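Local coordinates for Lin2004 protein (Listeria innocua, PDB 2HUJ) that is of unknown function but folds as a four-helix bundle and represents a family of uncharacterised bacterial proteins, DUF1798, at residues Lys35-Tyr40 with Asp117-Thr122; Glu27-Gln32 with Tyr124-Val129; Glu62-Ala67 with Asn97-Ala102. One frame throughout, in Å; residues are numbered along the deposited sequence. Where two conformers were deposited one is given.

Interaction 1 of 3, residues Lys35-Tyr40 with Asp117-Thr122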
loop_
_atom_site.group_PDB
_atom_site.type_symbol
_atom_site.label_atom_id
_atom_site.label_comp_id
_atom_site.label_asym_id
_atom_site.label_seq_id
_atom_site.Cartn_x
_atom_site.Cartn_y
_atom_site.Cartn_z
ATOM N N LYS A 35 6.409 5.441 -1.772
ATOM C CA LYS A 35 6.584 6.177 -3.014
ATOM C C LYS A 35 5.528 7.270 -3.129
ATOM O O LYS A 35 5.868 8.410 -3.497
ATOM C CB LYS A 35 6.484 5.269 -4.235
ATOM C CG LYS A 35 7.634 4.338 -4.475
ATOM C CD LYS A 35 7.389 3.591 -5.792
ATOM C CE LYS A 35 8.356 2.453 -6.033
ATOM N NZ LYS A 35 8.008 1.752 -7.325
ATOM N N ASN A 36 4.278 6.940 -2.789
ATOM C CA ASN A 36 3.189 7.925 -2.847
ATOM C C ASN A 36 3.495 9.106 -1.969
ATOM O O ASN A 36 3.337 10.274 -2.357
ATOM C CB ASN A 36 1.862 7.312 -2.387
ATOM C CG ASN A 36 1.343 6.188 -3.308
ATOM O OD1 ASN A 36 1.922 5.866 -4.350
ATOM N ND2 ASN A 36 0.225 5.596 -2.885
ATOM N N TRP A 37 3.919 8.803 -0.746
ATOM C CA TRP A 37 4.170 9.834 0.268
ATOM C C TRP A 37 5.346 10.704 -0.144
ATOM O O TRP A 37 5.297 11.925 -0.039
ATOM C CB TRP A 37 4.448 9.128 1.592
ATOM C CG TRP A 37 4.745 9.998 2.760
ATOM C CD1 TRP A 37 5.869 9.976 3.511
ATOM C CD2 TRP A 37 3.882 11.002 3.355
ATOM N NE1 TRP A 37 5.772 10.887 4.532
ATOM C CE2 TRP A 37 4.574 11.534 4.462
ATOM C CE3 TRP A 37 2.609 11.492 3.051
ATOM C CZ2 TRP A 37 4.050 12.575 5.258
ATOM C CZ3 TRP A 37 2.075 12.515 3.857
ATOM C CH2 TRP A 37 2.791 13.028 4.942
ATOM N N GLU A 38 6.418 10.087 -0.625
ATOM C CA GLU A 38 7.577 10.877 -1.042
ATOM C C GLU A 38 7.311 11.730 -2.273
ATOM O O GLU A 38 7.803 12.852 -2.347
ATOM C CB GLU A 38 8.798 9.993 -1.271
ATOM C CG GLU A 38 9.287 9.260 0.008
ATOM C CD GLU A 38 9.810 10.200 1.105
ATOM O OE1 GLU A 38 10.276 11.333 0.786
ATOM O OE2 GLU A 38 9.758 9.793 2.290
ATOM N N LEU A 39 6.518 11.231 -3.214
ATOM C CA LEU A 39 6.134 12.031 -4.386
ATOM C C LEU A 39 5.304 13.235 -3.944
ATOM O O LEU A 39 5.545 14.359 -4.376
ATOM C CB LEU A 39 5.367 11.172 -5.412
ATOM C CG LEU A 39 4.850 11.888 -6.668
ATOM C CD1 LEU A 39 6.005 12.531 -7.407
ATOM C CD2 LEU A 39 4.125 10.910 -7.559
ATOM N N TYR A 40 4.351 12.984 -3.051
ATOM C CA TYR A 40 3.493 14.046 -2.520
ATOM C C TYR A 40 4.329 15.124 -1.869
ATOM O O TYR A 40 4.165 16.332 -2.169
ATOM C CB TYR A 40 2.473 13.464 -1.556
ATOM C CG TYR A 40 1.714 14.501 -0.771
ATOM C CD1 TYR A 40 0.940 15.465 -1.396
ATOM C CD2 TYR A 40 1.821 14.551 0.614
ATOM C CE1 TYR A 40 0.237 16.420 -0.660
ATOM C CE2 TYR A 40 1.146 15.524 1.343
ATOM C CZ TYR A 40 0.354 16.449 0.715
ATOM O OH TYR A 40 -0.297 17.392 1.480
ATOM N N ASP A 117 -2.944 10.855 7.071
ATOM C CA ASP A 117 -3.755 9.843 7.744
ATOM C C ASP A 117 -3.937 8.599 6.898
ATOM O O ASP A 117 -3.925 7.489 7.422
ATOM C CB ASP A 117 -5.104 10.401 8.186
ATOM C CG ASP A 117 -5.007 11.375 9.369
ATOM O OD1 ASP A 117 -3.964 11.486 10.073
ATOM O OD2 ASP A 117 -6.030 12.055 9.624
ATOM N N HIS A 118 -4.090 8.803 5.589
ATOM C CA HIS A 118 -4.159 7.673 4.628
ATOM C C HIS A 118 -2.856 6.934 4.503
ATOM O O HIS A 118 -2.828 5.684 4.490
ATOM C CB HIS A 118 -4.671 8.168 3.309
ATOM C CG HIS A 118 -6.141 8.418 3.331
ATOM N ND1 HIS A 118 -6.692 9.491 4.006
ATOM C CD2 HIS A 118 -7.186 7.650 2.922
ATOM C CE1 HIS A 118 -8.016 9.424 3.927
ATOM N NE2 HIS A 118 -8.342 8.318 3.274
ATOM N N TYR A 119 -1.771 7.689 4.378
ATOM C CA TYR A 119 -0.434 7.085 4.309
ATOM C C TYR A 119 -0.156 6.257 5.566
ATOM O O TYR A 119 0.295 5.105 5.492
ATOM C CB TYR A 119 0.635 8.194 4.147
ATOM C CG TYR A 119 2.058 7.785 4.537
ATOM C CD1 TYR A 119 2.776 6.852 3.783
ATOM C CD2 TYR A 119 2.688 8.361 5.622
ATOM C CE1 TYR A 119 4.080 6.504 4.134
ATOM C CE2 TYR A 119 3.969 8.012 5.978
ATOM C CZ TYR A 119 4.654 7.066 5.233
ATOM O OH TYR A 119 5.929 6.743 5.625
ATOM N N GLN A 120 -0.408 6.834 6.734
ATOM C CA GLN A 120 -0.068 6.145 7.989
ATOM C C GLN A 120 -0.956 4.937 8.250
ATOM O O GLN A 120 -0.476 3.902 8.735
ATOM C CB GLN A 120 -0.136 7.112 9.167
ATOM C CG GLN A 120 1.004 8.109 9.129
ATOM C CD GLN A 120 1.171 8.965 10.364
ATOM O OE1 GLN A 120 0.196 9.456 10.963
ATOM N NE2 GLN A 120 2.440 9.221 10.719
ATOM N N SER A 121 -2.241 5.049 7.925
ATOM C CA SER A 121 -3.173 3.943 8.136
ATOM C C SER A 121 -2.687 2.706 7.367
ATOM O O SER A 121 -2.613 1.605 7.908
ATOM C CB SER A 121 -4.585 4.332 7.686
ATOM O OG SER A 121 -5.468 3.231 7.799
ATOM N N THR A 122 -2.370 2.882 6.090
ATOM C CA THR A 122 -1.813 1.795 5.303
ATOM C C THR A 122 -0.531 1.242 5.861
ATOM O O THR A 122 -0.351 0.016 5.953
ATOM C CB THR A 122 -1.598 2.250 3.847
ATOM O OG1 THR A 122 -2.877 2.575 3.287
ATOM C CG2 THR A 122 -0.982 1.137 3.041
#
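Trp37 and Tyr119 lie face to face between helix 16-45 and helix 112-137, and these two aromatic side chains make up the whole contact. Their planes are almost parallel, tilted by 3°, and the centroid of the five-membered ring of Trp37 lies 3.8 Å from that of the Tyr119 ring. Although the rings are nearly parallel, the side chains cross at about a right angle. Trp37 CG lies over the middle of the phenol, with Trp37 CD1 3.6 Å from Tyr119 CZ, while Trp37 CE3 on the benzo ring passes 4.0 Å from Tyr119 CB. The stack begins at the root of the indole: Trp37 CB presses on the same phenol as a CH-pi donor, 3.6 Å from Tyr119 CD1. Both residues hold CG trans to their own backbone N (chi1 179° for Trp37, 160° for Tyr119), which brings the two flat groups together. Leu116 also packs against the indole. Tyr119 OH is hydrogen-bonded to Glu34 and to Lys123. Tryptophan suits its place because the broad indole can cover the phenol; tyrosine suits because its ring can stack while its hydroxyl reaches these charged groups. No hydrogen bond links the two segments, so their cohesion is dispersion and aromatic stacking; the flat indole over its face probably limits turning of the phenol, while the bonds at Tyr119 OH hold its outer end in place.

Interaction 2 of 3, residues Glu27-Gln32 with Tyr124-Val129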
loop_
_atom_site.group_PDB
_atom_site.type_symbol
_atom_site.label_atom_id
_atom_site.label_comp_id
_atom_site.label_asym_id
_atom_site.label_seq_id
_atom_site.Cartn_x
_atom_site.Cartn_y
_atom_site.Cartn_z
ATOM N N GLU A 27 5.627 -6.301 1.338
ATOM C CA GLU A 27 6.780 -5.380 1.289
ATOM C C GLU A 27 6.680 -4.468 0.065
ATOM O O GLU A 27 6.919 -3.244 0.111
ATOM C CB GLU A 27 8.096 -6.169 1.295
ATOM C CG GLU A 27 8.325 -6.808 2.678
ATOM C CD GLU A 27 9.411 -7.860 2.733
ATOM O OE1 GLU A 27 9.941 -8.250 1.670
ATOM O OE2 GLU A 27 9.701 -8.280 3.884
ATOM N N GLN A 28 6.287 -5.060 -1.046
ATOM C CA GLN A 28 6.154 -4.306 -2.274
ATOM C C GLN A 28 5.077 -3.232 -2.118
ATOM O O GLN A 28 5.255 -2.086 -2.545
ATOM C CB GLN A 28 5.811 -5.262 -3.412
ATOM C CG GLN A 28 5.552 -4.585 -4.713
ATOM C CD GLN A 28 6.764 -4.623 -5.575
ATOM O OE1 GLN A 28 6.850 -5.437 -6.478
ATOM N NE2 GLN A 28 7.737 -3.793 -5.264
ATOM N N LEU A 29 3.954 -3.595 -1.505
ATOM C CA LEU A 29 2.871 -2.634 -1.292
ATOM C C LEU A 29 3.242 -1.522 -0.298
ATOM O O LEU A 29 2.871 -0.358 -0.503
ATOM C CB LEU A 29 1.603 -3.354 -0.864
ATOM C CG LEU A 29 0.327 -2.498 -0.832
ATOM C CD1 LEU A 29 0.050 -1.789 -2.175
ATOM C CD2 LEU A 29 -0.873 -3.336 -0.433
ATOM N N LEU A 30 3.958 -1.886 0.766
ATOM C CA LEU A 30 4.550 -0.890 1.680
ATOM C C LEU A 30 5.455 0.088 0.963
ATOM O O LEU A 30 5.407 1.298 1.181
ATOM C CB LEU A 30 5.311 -1.548 2.796
ATOM C CG LEU A 30 4.483 -2.086 3.965
ATOM C CD1 LEU A 30 5.293 -3.105 4.710
ATOM C CD2 LEU A 30 4.109 -0.899 4.874
ATOM N N LEU A 31 6.277 -0.429 0.065
ATOM C CA LEU A 31 7.148 0.420 -0.737
ATOM C C LEU A 31 6.372 1.380 -1.644
ATOM O O LEU A 31 6.724 2.575 -1.760
ATOM C CB LEU A 31 8.118 -0.445 -1.571
ATOM C CG LEU A 31 9.317 0.286 -2.153
ATOM C CD1 LEU A 31 10.278 0.703 -1.004
ATOM C CD2 LEU A 31 10.063 -0.561 -3.185
ATOM N N GLN A 32 5.307 0.881 -2.265
ATOM C CA GLN A 32 4.439 1.746 -3.050
ATOM C C GLN A 32 3.876 2.877 -2.205
ATOM O O GLN A 32 3.805 4.032 -2.649
ATOM C CB GLN A 32 3.308 0.952 -3.711
ATOM C CG GLN A 32 2.366 1.802 -4.560
ATOM C CD GLN A 32 3.055 2.458 -5.760
ATOM O OE1 GLN A 32 3.611 1.759 -6.573
ATOM N NE2 GLN A 32 3.026 3.811 -5.857
ATOM N N TYR A 124 0.548 1.285 8.915
ATOM C CA TYR A 124 0.218 0.545 10.146
ATOM C C TYR A 124 -0.311 -0.848 9.872
ATOM O O TYR A 124 0.208 -1.839 10.391
ATOM C CB TYR A 124 -0.709 1.357 11.055
ATOM C CG TYR A 124 -0.122 2.675 11.537
ATOM C CD1 TYR A 124 1.278 2.910 11.551
ATOM C CD2 TYR A 124 -0.943 3.696 11.968
ATOM C CE1 TYR A 124 1.806 4.143 11.955
ATOM C CE2 TYR A 124 -0.428 4.915 12.406
ATOM C CZ TYR A 124 0.942 5.137 12.394
ATOM O OH TYR A 124 1.381 6.364 12.831
ATOM N N THR A 125 -1.290 -0.939 9.006
ATOM C CA THR A 125 -1.929 -2.216 8.698
ATOM C C THR A 125 -0.940 -3.177 8.042
ATOM O O THR A 125 -0.863 -4.354 8.403
ATOM C CB THR A 125 -3.136 -1.984 7.796
ATOM O OG1 THR A 125 -4.109 -1.175 8.493
ATOM C CG2 THR A 125 -3.776 -3.319 7.353
ATOM N N LEU A 126 -0.188 -2.684 7.061
ATOM C CA LEU A 126 0.693 -3.571 6.293
ATOM C C LEU A 126 1.938 -3.937 7.085
ATOM O O LEU A 126 2.488 -5.051 6.924
ATOM C CB LEU A 126 1.074 -2.922 4.946
ATOM C CG LEU A 126 -0.081 -2.700 3.976
ATOM C CD1 LEU A 126 0.426 -2.115 2.704
ATOM C CD2 LEU A 126 -0.888 -3.941 3.727
ATOM N N THR A 127 2.420 -3.031 7.936
ATOM C CA THR A 127 3.553 -3.395 8.789
ATOM C C THR A 127 3.125 -4.483 9.790
ATOM O O THR A 127 3.905 -5.368 10.103
ATOM C CB THR A 127 4.227 -2.195 9.493
ATOM O OG1 THR A 127 3.288 -1.510 10.325
ATOM C CG2 THR A 127 4.807 -1.245 8.522
ATOM N N ARG A 128 1.873 -4.441 10.245
ATOM C CA ARG A 128 1.375 -5.459 11.168
ATOM C C ARG A 128 1.404 -6.822 10.453
ATOM O O ARG A 128 1.847 -7.813 11.031
ATOM C CB ARG A 128 -0.005 -5.103 11.703
ATOM C CG ARG A 128 -0.704 -6.222 12.493
ATOM C CD ARG A 128 -1.902 -5.683 13.298
ATOM N NE ARG A 128 -1.486 -4.945 14.488
ATOM N N VAL A 129 0.980 -6.846 9.185
ATOM C CA VAL A 129 0.973 -8.065 8.380
ATOM C C VAL A 129 2.416 -8.568 8.149
ATOM O O VAL A 129 2.727 -9.730 8.355
ATOM C CB VAL A 129 0.286 -7.844 7.017
ATOM C CG1 VAL A 129 0.463 -9.053 6.107
ATOM C CG2 VAL A 129 -1.209 -7.564 7.189
#
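Leu126 points from helix 112-137 at two consecutive leucines of helix 16-45, and each takes a different part of it. Leu30 meets the root: its CG lies 3.6 Å from Leu126 CB, the two side chains sliding past each other in opposite directions. Leu29 meets the end, where Leu126 CD1 comes within 3.6 Å of Leu29 CG and equally close to Leu29 CD2, the chains crossing nearly at right angles. Leu126 holds CG opposite its carbonyl carbon (chi1 -65°) and then extends, which carries CD1 across to Leu29. This is the tight half of the contact, and all three leucines are buried. Phe70 of helix 52-81 packs on Leu126, while Cys95 and Val98 of helix 88-104 pack on Leu29, so apolar side chains from all four helices surround this part of the contact.

The packing thins toward Thr127, which is partly exposed. Its methyl CG2 touches Leu30 CD2 at 3.7 Å, whereas its hydroxyl is hydrogen-bonded to Lys123 O, a carbonyl of its own helix. Threonine fits such a border because it has one group for the leucine and another for the backbone.

The helix segments run nearly antiparallel, at 156° between their directions, with axes 9.8 Å apart at closest approach. No hydrogen bond passes between them. Close fit and the hydrophobic effect probably account for the cohesion of these segments, while the hydroxyl of Thr127, the one polar side-chain group among the four touching residues, bonds within its own helix.

Interaction 3 of 3, residues Glu62-Ala67 with Asn97-Ala102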
loop_
_atom_site.group_PDB
_atom_site.type_symbol
_atom_site.label_atom_id
_atom_site.label_comp_id
_atom_site.label_asym_id
_atom_site.label_seq_id
_atom_site.Cartn_x
_atom_site.Cartn_y
_atom_site.Cartn_z
ATOM N N GLU A 62 0.915 0.948 -11.676
ATOM C CA GLU A 62 1.840 0.147 -10.876
ATOM C C GLU A 62 1.311 0.010 -9.421
ATOM O O GLU A 62 1.335 -1.069 -8.839
ATOM C CB GLU A 62 3.238 0.776 -10.933
ATOM C CG GLU A 62 4.256 0.321 -9.879
ATOM C CD GLU A 62 4.625 -1.130 -9.992
ATOM O OE1 GLU A 62 4.302 -1.756 -11.039
ATOM O OE2 GLU A 62 5.223 -1.656 -9.024
ATOM N N ALA A 63 0.821 1.106 -8.837
ATOM C CA ALA A 63 0.177 1.020 -7.527
ATOM C C ALA A 63 -0.990 0.019 -7.480
ATOM O O ALA A 63 -1.098 -0.790 -6.542
ATOM C CB ALA A 63 -0.296 2.410 -7.061
ATOM N N LYS A 64 -1.820 0.033 -8.510
ATOM C CA LYS A 64 -2.955 -0.897 -8.621
ATOM C C LYS A 64 -2.471 -2.352 -8.744
ATOM O O LYS A 64 -3.051 -3.245 -8.143
ATOM C CB LYS A 64 -3.808 -0.531 -9.840
ATOM C CG LYS A 64 -5.087 -1.351 -10.011
ATOM C CD LYS A 64 -6.047 -1.154 -8.867
ATOM C CE LYS A 64 -7.494 -1.385 -9.292
ATOM N NZ LYS A 64 -8.496 -0.561 -8.539
ATOM N N ARG A 65 -1.428 -2.578 -9.532
ATOM C CA ARG A 65 -0.807 -3.913 -9.668
ATOM C C ARG A 65 -0.326 -4.399 -8.293
ATOM O O ARG A 65 -0.585 -5.532 -7.920
ATOM C CB ARG A 65 0.363 -3.874 -10.668
ATOM C CG ARG A 65 1.132 -5.206 -10.789
ATOM C CD ARG A 65 2.518 -5.030 -11.457
ATOM N NE ARG A 65 3.530 -4.497 -10.534
ATOM C CZ ARG A 65 4.330 -5.233 -9.756
ATOM N NH1 ARG A 65 4.262 -6.562 -9.745
ATOM N NH2 ARG A 65 5.212 -4.630 -8.971
ATOM N N CYS A 66 0.344 -3.522 -7.532
ATOM C CA CYS A 66 0.822 -3.871 -6.212
ATOM C C CYS A 66 -0.355 -4.254 -5.332
ATOM O O CYS A 66 -0.279 -5.259 -4.594
ATOM C CB CYS A 66 1.626 -2.729 -5.549
ATOM S SG CYS A 66 3.206 -2.357 -6.366
ATOM N N ALA A 67 -1.427 -3.463 -5.372
ATOM C CA ALA A 67 -2.563 -3.704 -4.466
ATOM C C ALA A 67 -3.270 -4.987 -4.822
ATOM O O ALA A 67 -3.579 -5.810 -3.949
ATOM C CB ALA A 67 -3.544 -2.532 -4.479
ATOM N N ASN A 97 -6.546 3.007 0.038
ATOM C CA ASN A 97 -5.754 4.193 0.402
ATOM C C ASN A 97 -4.572 4.395 -0.523
ATOM O O ASN A 97 -4.200 5.516 -0.844
ATOM C CB ASN A 97 -5.200 4.077 1.830
ATOM C CG ASN A 97 -6.282 4.072 2.899
ATOM O OD1 ASN A 97 -7.409 4.482 2.651
ATOM N ND2 ASN A 97 -5.949 3.574 4.089
ATOM N N VAL A 98 -3.914 3.293 -0.876
ATOM C CA VAL A 98 -2.750 3.359 -1.749
ATOM C C VAL A 98 -3.140 3.896 -3.121
ATOM O O VAL A 98 -2.415 4.691 -3.706
ATOM C CB VAL A 98 -2.107 1.996 -1.892
ATOM C CG1 VAL A 98 -0.946 2.040 -2.895
ATOM C CG2 VAL A 98 -1.560 1.515 -0.536
ATOM N N GLN A 99 -4.301 3.497 -3.635
ATOM C CA GLN A 99 -4.724 4.007 -4.933
ATOM C C GLN A 99 -5.059 5.507 -4.837
ATOM O O GLN A 99 -4.645 6.299 -5.698
ATOM C CB GLN A 99 -5.905 3.224 -5.502
ATOM C CG GLN A 99 -6.444 3.853 -6.809
ATOM C CD GLN A 99 -7.292 2.908 -7.633
ATOM O OE1 GLN A 99 -6.856 1.803 -7.955
ATOM N NE2 GLN A 99 -8.527 3.324 -7.948
HETATM N N MSE A 100 -5.797 5.907 -3.798
HETATM C CA MSE A 100 -6.168 7.304 -3.615
HETATM C C MSE A 100 -4.950 8.225 -3.502
HETATM O O MSE A 100 -4.902 9.303 -4.125
HETATM C CB MSE A 100 -7.007 7.493 -2.359
HETATM C CG MSE A 100 -8.363 6.938 -2.422
HETATM SE SE MSE A 100 -9.034 7.174 -0.504
HETATM C CE MSE A 100 -9.210 5.690 -0.234
ATOM N N THR A 101 -4.003 7.831 -2.671
ATOM C CA THR A 101 -2.786 8.612 -2.450
ATOM C C THR A 101 -1.854 8.598 -3.677
ATOM O O THR A 101 -1.147 9.582 -3.927
ATOM C CB THR A 101 -2.044 8.204 -1.164
ATOM O OG1 THR A 101 -1.745 6.807 -1.151
ATOM C CG2 THR A 101 -2.875 8.589 0.085
ATOM N N ALA A 102 -1.903 7.543 -4.475
ATOM C CA ALA A 102 -1.128 7.543 -5.722
ATOM C C ALA A 102 -1.589 8.614 -6.678
ATOM O O ALA A 102 -0.767 9.314 -7.306
ATOM C CB ALA A 102 -1.202 6.173 -6.370
#
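Gln99 OE1 receives the one hydrogen bond between these segments, from Lys64 NZ at 2.9 Å. The ammonium approaches the amide oxygen at a C=O...donor angle of 125° and somewhat out of the carbonyl plane. Lys64 first sends CG trans to its backbone N (chi1 -175°) and then bends, laying its CD 3.2 Å from Gln99 OE1 before the amine arrives, while Gln99 comes across in an extended form. Lys64 is exposed and was modelled in two conformers; the bond is described for one of them, and its permanence is doubtful. Long, flexible polar residues suit the solvent border of a helix pair.

Behind them the interface is buried and built from small side chains. Ala63 CB faces Ala102 CB at 3.9 Å and Val98 CG1 at 4.2 Å. The small alanine methyls are consistent with the axis separation of 9.3 Å between the helix segments, which run antiparallel at 173°.

Each helix also ties up polar groups of its own. On helix 88-104, Asn97 O accepts from Thr101 N and, at 2.8 Å, from Thr101 OG1, the two donors arriving from opposite faces of the carbonyl plane. On helix 52-81, Arg65 grips Glu62 side-on, NE to OE1 at 2.9 Å and NH2 to OE2 at 3.0 Å, in a salt bridge between residues three apart on the same helix.

Helix 16-45 covers one side of this pair: its Gln32 lies on Ala63 and Val98, and it probably adds two hydrogen bonds, Gln28 accepting from Arg65 NH2 and Asn36 ND2 meeting Thr101 OG1. Helix 112-137 adds Thr122 against Val98, as well as Phe115 and His118 against Thr101, so helix 88-104 meets all three other helices of the bundle.

How the interactions relate
Interactions 1 and 2 are successive levels of one interface, between helix 16-45 and helix 112-137, with centres about 11 Å apart: aromatic stacking at one level gives way to leucine packing at the next. Interaction 3 joins the second and third helices in the chain, 52-81 and 88-104, its centre about 10 Å from that of interaction 1 and about 12 Å from that of interaction 2. Side chains of helix 16-45 connect the pairs: Gln28 CG packs on Cys66 SG at 3.6 Å, and Gln32 OE1 lies 3.7 Å from Glu62 CG. The three contacts secure two helix pairs, which such side chains help join into the four-helix bundle; no active site is known.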